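Local coordinates for mitochondrial dynamics protein MID49 (Mus musculus, PDB 4WOY) that serves as an outer-membrane receptor that recruits the fission mediator Drp1 to the mitochondrial surface, this piece being its probably cytoplasmic part with a nucleotidyltransferase-like fold, at residues G111-P114 with W115-F118. The protein carries 1 engineered substitution. Sequence-based numbering, arbitrary orientation.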
ATOM      1  N   GLY A 111     -13.422  14.934  25.362  1.00 41.03           N
ATOM      2  CA  GLY A 111     -13.479  16.360  25.069  1.00 41.21           C
ATOM      3  C   GLY A 111     -12.152  17.068  25.282  1.00 47.08           C
ATOM      4  O   GLY A 111     -11.914  18.134  24.726  1.00 49.95           O
ATOM      5  N   CYS A 112     -11.270  16.466  26.071  1.00 44.45           N
ATOM      6  CA  CYS A 112      -9.944  17.034  26.280  1.00 43.79           C
ATOM      7  C   CYS A 112      -9.109  16.913  25.012  1.00 42.17           C
ATOM      8  O   CYS A 112      -8.183  17.667  24.814  1.00 55.08           O
ATOM      9  CB  CYS A 112      -9.253  16.344  27.449  1.00 44.72           C
ATOM     10  SG  CYS A 112      -9.973  16.851  29.031  1.00 51.28           S
ATOM     11  N   SER A 113      -9.437  15.943  24.166  1.00 39.79           N
ATOM     12  CA  SER A 113      -8.764  15.768  22.886  1.00 38.26           C
ATOM     13  C   SER A 113      -9.697  15.998  21.701  1.00 41.69           C
ATOM     14  O   SER A 113     -10.826  15.510  21.699  1.00 41.93           O
ATOM     15  CB  SER A 113      -8.170  14.373  22.779  1.00 36.66           C
ATOM     16  OG  SER A 113      -7.769  14.137  21.439  1.00 39.43           O
ATOM     17  N   PRO A 114      -9.211  16.718  20.674  1.00 41.04           N
ATOM     18  CA  PRO A 114      -9.999  16.964  19.458  1.00 36.63           C
ATOM     19  C   PRO A 114     -10.355  15.669  18.746  1.00 38.75           C
ATOM     20  O   PRO A 114     -11.344  15.612  18.019  1.00 40.01           O
ATOM     21  CB  PRO A 114      -9.058  17.838  18.596  1.00 37.27           C
ATOM     22  CG  PRO A 114      -7.650  17.537  19.140  1.00 37.27           C
ATOM     23  CD  PRO A 114      -7.869  17.353  20.606  1.00 38.24           C
ATOM     24  N   TRP A 115      -9.577  14.620  18.972  1.00 33.40           N
ATOM     25  CA  TRP A 115      -9.893  13.354  18.357  1.00 31.70           C
ATOM     26  C   TRP A 115     -11.055  12.624  19.062  1.00 41.33           C
ATOM     27  O   TRP A 115     -11.554  11.606  18.542  1.00 36.65           O
ATOM     28  CB  TRP A 115      -8.651  12.463  18.335  1.00 30.96           C
ATOM     29  CG  TRP A 115      -7.472  13.076  17.620  1.00 31.24           C
ATOM     30  CD1 TRP A 115      -6.268  13.433  18.177  1.00 36.88           C
ATOM     31  CD2 TRP A 115      -7.380  13.399  16.216  1.00 38.57           C
ATOM     32  NE1 TRP A 115      -5.438  13.957  17.205  1.00 33.84           N
ATOM     33  CE2 TRP A 115      -6.095  13.948  15.999  1.00 36.65           C
ATOM     34  CE3 TRP A 115      -8.265  13.298  15.130  1.00 33.67           C
ATOM     35  CZ2 TRP A 115      -5.675  14.389  14.735  1.00 36.42           C
ATOM     36  CZ3 TRP A 115      -7.838  13.725  13.872  1.00 34.38           C
ATOM     37  CH2 TRP A 115      -6.556  14.261  13.687  1.00 41.95           C
ATOM     38  N   ASP A 116     -11.472  13.113  20.239  1.00 38.91           N
ATOM     39  CA  ASP A 116     -12.515  12.413  21.010  1.00 47.75           C
ATOM     40  C   ASP A 116     -13.859  12.311  20.258  1.00 41.22           C
ATOM     41  O   ASP A 116     -14.611  11.357  20.473  1.00 34.25           O
ATOM     42  CB  ASP A 116     -12.768  13.075  22.366  1.00 44.94           C
ATOM     43  CG  ASP A 116     -11.643  12.854  23.352  1.00 43.58           C
ATOM     44  OD1 ASP A 116     -10.794  11.965  23.131  1.00 38.55           O
ATOM     45  OD2 ASP A 116     -11.624  13.571  24.370  1.00 46.88           O
ATOM     46  N   ARG A 117     -14.147  13.252  19.357  1.00 33.28           N
ATOM     47  CA  ARG A 117     -15.403  13.188  18.605  1.00 35.21           C
ATOM     48  C   ARG A 117     -15.470  11.965  17.666  1.00 35.21           C
ATOM     49  O   ARG A 117     -16.547  11.608  17.183  1.00 41.44           O
ATOM     50  CB  ARG A 117     -15.624  14.455  17.804  1.00 34.60           C
ATOM     51  CG  ARG A 117     -14.659  14.616  16.699  1.00 44.49           C
ATOM     52  CD  ARG A 117     -15.044  15.795  15.842  1.00 50.28           C
ATOM     53  NE  ARG A 117     -16.050  15.419  14.866  1.00 51.12           N
ATOM     54  CZ  ARG A 117     -16.300  16.114  13.762  1.00 55.55           C
ATOM     55  NH1 ARG A 117     -15.617  17.229  13.499  1.00 53.01           N
ATOM     56  NH2 ARG A 117     -17.232  15.690  12.916  1.00 60.58           N
ATOM     57  N   PHE A 118     -14.326  11.335  17.414  1.00 37.01           N
ATOM     58  CA  PHE A 118     -14.281  10.125  16.605  1.00 34.40           C
ATOM     59  C   PHE A 118     -14.262   8.874  17.460  1.00 33.66           C
ATOM     60  O   PHE A 118     -13.998   7.775  16.966  1.00 29.02           O
ATOM     61  CB  PHE A 118     -13.064  10.168  15.680  1.00 39.11           C
ATOM     62  CG  PHE A 118     -12.991  11.428  14.890  1.00 37.91           C
ATOM     63  CD1 PHE A 118     -13.906  11.660  13.859  1.00 34.07           C
ATOM     64  CD2 PHE A 118     -12.065  12.417  15.217  1.00 33.01           C
ATOM     65  CE1 PHE A 118     -13.869  12.852  13.133  1.00 42.06           C
ATOM     66  CE2 PHE A 118     -12.023  13.611  14.499  1.00 38.30           C
ATOM     67  CZ  PHE A 118     -12.939  13.830  13.454  1.00 37.76           C
TER
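Asp116 reaches back along the chain to Ser113, its OD2 accepting the backbone N of Ser113 at 3.2 Å from well above the carboxylate plane, 65° out of it. The N of Gly111 also donates to this oxygen, though its modelled length is too short to be taken literally. With CG anti to its own carbonyl carbon (chi1 -72°), Asp116 keeps its carboxylate beside its own backbone N and OD2 turned back to the NH groups of Gly111 and Ser113, a span that a short acid covers. In return, Asp116 N donates to Ser113 O at 2.9 Å, closing a turn over Pro114 and Trp115. Proline fits here because its ring fixes phi near the value the turn needs, and its CG lies over one face of the indole. Ser113 OG accepts Trp115 N at 3.1 Å, an ST turn nested in the first; the hydroxyl lies opposite the N of Ser113 and beside its carbonyl carbon, which brings it forward onto that NH. Glycine suits position 111, where phi is 110° and a side chain would collide with the carbonyl O of the preceding residue. Further out, Arg102 forms a salt bridge with OD1 of Asp116, Glu78 hydrogen-bonds Ser113 OG, and Glu76 O takes the indole NH of Trp115. The loop joins strands 97-102 and 119-120, its centre about 28 Å from that of the chain. Shared between backbone NH groups and Arg102, the buried carboxylate is probably stabilised as an anion.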